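NS6 protease (Murine norovirus 1, PDB 4ASH) cleaves the norovirus polyprotein as a cysteine protease with a trypsin-like fold, probably releasing the mature non-structural proteins. Local coordinates at residues 5-10 against 18-23; 88-91 against 95-98. The protein carries 1 engineered substitution. One frame throughout, in Å; residues are numbered along the deposited sequence.

Interaction 1: 5-10 against 18-23; sequences VSIWSR and WGFWVS
Arg-10 meets the strand 18-21 with both its backbone and its side chain. Arg-10 O accepts a hydrogen bond from Trp-21 N at 3.0 Å, and the CA-H of Phe-20 adds a contact to the same oxygen. At the tip of the side chain, Arg-10 NH1 gives a hydrogen bond to Trp-21 O, also 3.0 Å away, with an N-H...O angle of 161°. That oxygen lies at the edge of the guanidinium, near its plane, and a weak bond from NH1 reaches Val-22 O. The chain is extended from CG to NE, with chi2 at 179°, and it carries the guanidinium past the Phe-20 ring to the turn beyond the strand. On the way Arg-10 CB comes within 3.3 Å of Phe-20 CE1. Arg-10 CD lies 3.4 Å from Phe-20 CZ. The guanidinium and ring planes are 26° apart. Ile-7 closes on the same ring, its CG1 4.0 Å from Phe-20 CZ, while its carbonyl O lies at the ring edge. In the next shell, Pro-71 O takes a hydrogen bond from Arg-10 NH2, and Leu-88 packs against Ile-7. The short 3-10 segment 5-10, which leads into strand 11-14, is thereby fastened to strand 17-21 of the N-terminal antiparallel sheet in a chymotrypsin-like protease of clan PA.

Interaction 2: 88-91 against 95-98; sequences LVKR and EMLA
A beta hairpin of the C-terminal beta-barrel domain of the chymotrypsin-like fold brings Val-89 and Leu-97 together as an antiparallel hydrogen-bonded pair, joining the end of strand 84-90 to the start of strand 96-111. The two bonds of this pair differ in shape. Leu-97 N reaches Val-89 O at 2.8 Å with an almost linear N-H...O angle of 175°, whereas Val-89 N approaches Leu-97 O from above the carbonyl plane, at 3.0 Å and a more bent 140°. Nearer the turn, Arg-91 N donates to Glu-95 O in the carbonyl plane, and the CA-H of Lys-90 adds a contact to that oxygen.

Lys-90 and Met-96 form the neighbouring non-hydrogen-bonded pair. Their side chains run side by side in the same direction, touching at Lys-90 CG and Met-96 CG, 4.2 Å apart. The lysine chain, extended beyond CG, carries NZ to the carbonyl oxygens of Val-11 and Trp-8, with which it hydrogen-bonds.

On the face that holds Val-89 and Leu-97, Arg-91, just past the strand end, folds over Leu-97 across the hairpin. The Arg-91 chain bends at chi2 (-79°), and its guanidinium comes to lie with one face over Leu-97 CD1, which is 3.4 Å from Arg-91 NH1; the two side chains cross at about a right angle. A salt bridge from NH2 to Asp-140 and a hydrogen bond from NH2 to Gly-135 O help fix this orientation. Arg-91 and Glu-95 make no direct salt bridge: a water at the guanidinium edge, in its plane, accepts from Arg-91 NH1 at 3.0 Å and donates a weak bond to Glu-95 OE1 at 3.3 Å.

The two contacts follow one another along the chain, 5-23 being complete before residue 88, and their centres are about 11 Å apart. They belong to different sheets: 18-21 is part of a strand of the N-terminal sheet, with 22-23 leaving it, while 88-91 and 95-98 form a hairpin in the C-terminal barrel. The contacts touch at the junction of the two domains of the trypsin-like fold. The Trp-8 side chain packs on the hairpin, its CE3 3.5 Å from Met-96 CG, and Trp-18 CZ2 comes within 3.3 Å of Lys-90 O. The N-terminal 3-10 segment therefore touches both domains and helps join them.

Interaction 1: 5-10 against 18-23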
# COMPACT_ATOMS: atom_id res chain seq x y z
N VAL A 5 -9.02 10.29 -11.82
CA VAL A 5 -8.87 9.21 -12.79
C VAL A 5 -7.41 8.84 -13.07
O VAL A 5 -7.09 7.66 -13.29
CB VAL A 5 -9.58 9.56 -14.13
CG1 VAL A 5 -9.33 11.01 -14.52
CG2 VAL A 5 -9.13 8.61 -15.24
N SER A 6 -6.52 9.83 -13.05
CA SER A 6 -5.12 9.61 -13.42
C SER A 6 -4.34 8.82 -12.36
O SER A 6 -3.25 8.31 -12.63
CB SER A 6 -4.42 10.95 -13.67
OG SER A 6 -4.29 11.67 -12.45
N ILE A 7 -4.90 8.71 -11.16
CA ILE A 7 -4.22 8.03 -10.07
C ILE A 7 -4.07 6.53 -10.37
O ILE A 7 -3.14 5.88 -9.90
CB ILE A 7 -4.96 8.22 -8.73
CG1 ILE A 7 -4.02 7.98 -7.55
CG2 ILE A 7 -6.19 7.33 -8.66
CD1 ILE A 7 -4.61 8.40 -6.21
N TRP A 8 -5.00 5.98 -11.14
CA TRP A 8 -4.97 4.55 -11.40
C TRP A 8 -3.78 4.09 -12.25
O TRP A 8 -3.35 2.94 -12.14
CB TRP A 8 -6.29 4.12 -12.07
CG TRP A 8 -7.44 4.14 -11.13
CD1 TRP A 8 -8.35 5.14 -10.95
CD2 TRP A 8 -7.80 3.10 -10.22
NE1 TRP A 8 -9.26 4.80 -9.97
CE2 TRP A 8 -8.94 3.55 -9.51
CE3 TRP A 8 -7.27 1.85 -9.92
CZ2 TRP A 8 -9.58 2.77 -8.54
CZ3 TRP A 8 -7.91 1.07 -8.96
CH2 TRP A 8 -9.04 1.53 -8.28
N SER A 9 -3.24 4.97 -13.09
CA SER A 9 -2.11 4.56 -13.91
C SER A 9 -0.86 4.33 -13.05
O SER A 9 0.12 3.75 -13.53
CB SER A 9 -1.82 5.58 -15.02
OG SER A 9 -1.11 6.68 -14.49
N ARG A 10 -0.95 4.75 -11.79
CA ARG A 10 0.12 4.58 -10.79
C ARG A 10 0.13 3.18 -10.18
O ARG A 10 1.10 2.79 -9.54
CB ARG A 10 -0.05 5.57 -9.62
CG ARG A 10 0.11 7.05 -9.93
CD ARG A 10 -0.11 7.83 -8.64
NE ARG A 10 -0.15 9.27 -8.88
CZ ARG A 10 0.76 10.13 -8.45
NH1 ARG A 10 1.79 9.72 -7.72
NH2 ARG A 10 0.62 11.41 -8.74
N TRP A 18 0.76 -6.14 -6.68
CA TRP A 18 0.70 -4.82 -7.28
C TRP A 18 1.61 -3.89 -6.50
O TRP A 18 2.08 -4.23 -5.41
CB TRP A 18 -0.73 -4.28 -7.22
CG TRP A 18 -1.67 -5.19 -7.92
CD1 TRP A 18 -2.25 -6.30 -7.41
CD2 TRP A 18 -2.11 -5.07 -9.27
NE1 TRP A 18 -3.04 -6.90 -8.37
CE2 TRP A 18 -2.97 -6.15 -9.52
CE3 TRP A 18 -1.86 -4.15 -10.30
CZ2 TRP A 18 -3.59 -6.34 -10.75
CZ3 TRP A 18 -2.48 -4.34 -11.52
CH2 TRP A 18 -3.33 -5.42 -11.73
N GLY A 19 1.88 -2.71 -7.07
CA GLY A 19 2.55 -1.65 -6.34
C GLY A 19 2.04 -0.31 -6.84
O GLY A 19 1.21 -0.26 -7.76
N PHE A 20 2.55 0.77 -6.25
CA PHE A 20 2.02 2.11 -6.48
C PHE A 20 3.14 3.12 -6.58
O PHE A 20 4.03 3.17 -5.71
CB PHE A 20 1.11 2.50 -5.31
CG PHE A 20 0.44 3.84 -5.46
CD1 PHE A 20 -0.58 4.02 -6.38
CD2 PHE A 20 0.82 4.93 -4.68
CE1 PHE A 20 -1.22 5.23 -6.52
CE2 PHE A 20 0.18 6.15 -4.81
CZ PHE A 20 -0.83 6.31 -5.72
N TRP A 21 3.12 3.93 -7.64
CA TRP A 21 4.05 5.05 -7.75
C TRP A 21 3.62 6.24 -6.92
O TRP A 21 2.67 6.94 -7.27
CB TRP A 21 4.19 5.48 -9.22
CG TRP A 21 4.87 4.46 -10.05
CD1 TRP A 21 4.27 3.54 -10.87
CD2 TRP A 21 6.28 4.20 -10.12
NE1 TRP A 21 5.22 2.73 -11.45
CE2 TRP A 21 6.46 3.12 -11.01
CE3 TRP A 21 7.40 4.77 -9.51
CZ2 TRP A 21 7.73 2.60 -11.31
CZ3 TRP A 21 8.65 4.26 -9.81
CH2 TRP A 21 8.81 3.18 -10.69
N VAL A 22 4.32 6.45 -5.81
CA VAL A 22 4.07 7.63 -4.98
C VAL A 22 4.57 8.88 -5.70
O VAL A 22 4.00 9.96 -5.57
CB VAL A 22 4.79 7.49 -3.63
CG1 VAL A 22 4.55 8.74 -2.75
CG2 VAL A 22 4.28 6.26 -2.91
N SER A 23 5.63 8.71 -6.48
CA SER A 23 6.17 9.80 -7.29
C SER A 23 6.86 9.16 -8.46
O SER A 23 6.86 7.95 -8.59
CB SER A 23 7.21 10.59 -6.50
OG SER A 23 8.39 9.81 -6.29

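Interaction 2: 88-91 against 95-98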
# COMPACT_ATOMS: atom_id res chain seq x y z
N LEU A 88 -7.44 1.23 -3.73
CA LEU A 88 -7.47 1.25 -5.19
C LEU A 88 -7.07 -0.12 -5.71
O LEU A 88 -5.91 -0.36 -6.06
CB LEU A 88 -6.51 2.32 -5.71
CG LEU A 88 -6.67 3.73 -5.15
CD1 LEU A 88 -5.71 4.70 -5.89
CD2 LEU A 88 -8.10 4.21 -5.25
N VAL A 89 -8.02 -1.04 -5.72
CA VAL A 89 -7.74 -2.40 -6.19
C VAL A 89 -7.79 -2.47 -7.71
O VAL A 89 -8.81 -2.12 -8.31
CB VAL A 89 -8.76 -3.40 -5.65
CG1 VAL A 89 -8.54 -4.76 -6.28
CG2 VAL A 89 -8.64 -3.51 -4.14
N LYS A 90 -6.71 -2.91 -8.31
CA LYS A 90 -6.78 -3.34 -9.72
C LYS A 90 -6.81 -4.85 -9.76
O LYS A 90 -6.16 -5.50 -8.96
CB LYS A 90 -5.57 -2.88 -10.51
CG LYS A 90 -5.67 -1.47 -11.05
CD LYS A 90 -4.63 -1.26 -12.14
CE LYS A 90 -4.71 0.12 -12.72
NZ LYS A 90 -3.58 0.37 -13.66
N ARG A 91 -7.55 -5.39 -10.73
CA ARG A 91 -7.52 -6.82 -11.00
C ARG A 91 -6.73 -7.03 -12.29
O ARG A 91 -6.52 -6.09 -13.04
CB ARG A 91 -8.94 -7.35 -11.13
CG ARG A 91 -9.77 -7.25 -9.83
CD ARG A 91 -9.42 -8.37 -8.85
NE ARG A 91 -9.61 -8.00 -7.43
CZ ARG A 91 -10.77 -7.97 -6.79
NH1 ARG A 91 -11.90 -8.25 -7.42
NH2 ARG A 91 -10.80 -7.63 -5.50
N GLU A 95 -9.54 -4.16 -14.54
CA GLU A 95 -10.68 -3.63 -13.79
C GLU A 95 -10.19 -2.83 -12.59
O GLU A 95 -9.24 -3.23 -11.92
CB GLU A 95 -11.60 -4.75 -13.33
CG GLU A 95 -12.87 -4.25 -12.65
CD GLU A 95 -13.76 -5.36 -12.12
OE1 GLU A 95 -13.39 -6.55 -12.24
OE2 GLU A 95 -14.84 -5.04 -11.57
N MET A 96 -10.83 -1.69 -12.35
CA MET A 96 -10.46 -0.80 -11.25
C MET A 96 -11.60 -0.73 -10.25
O MET A 96 -12.71 -0.29 -10.57
CB MET A 96 -10.13 0.59 -11.80
CG MET A 96 -8.90 0.60 -12.70
SD MET A 96 -8.81 1.98 -13.86
CE MET A 96 -10.04 1.43 -15.05
N LEU A 97 -11.33 -1.18 -9.03
CA LEU A 97 -12.36 -1.24 -8.00
C LEU A 97 -11.90 -0.45 -6.78
O LEU A 97 -11.02 -0.90 -6.05
CB LEU A 97 -12.59 -2.68 -7.57
CG LEU A 97 -13.12 -3.64 -8.63
CD1 LEU A 97 -12.93 -5.08 -8.19
CD2 LEU A 97 -14.58 -3.35 -8.90
N ALA A 98 -12.49 0.71 -6.57
CA ALA A 98 -12.19 1.50 -5.39
C ALA A 98 -13.06 0.98 -4.25
O ALA A 98 -14.28 0.95 -4.35
CB ALA A 98 -12.48 2.96 -5.65
O HOH W 1 -12.71 -9.06 -10.16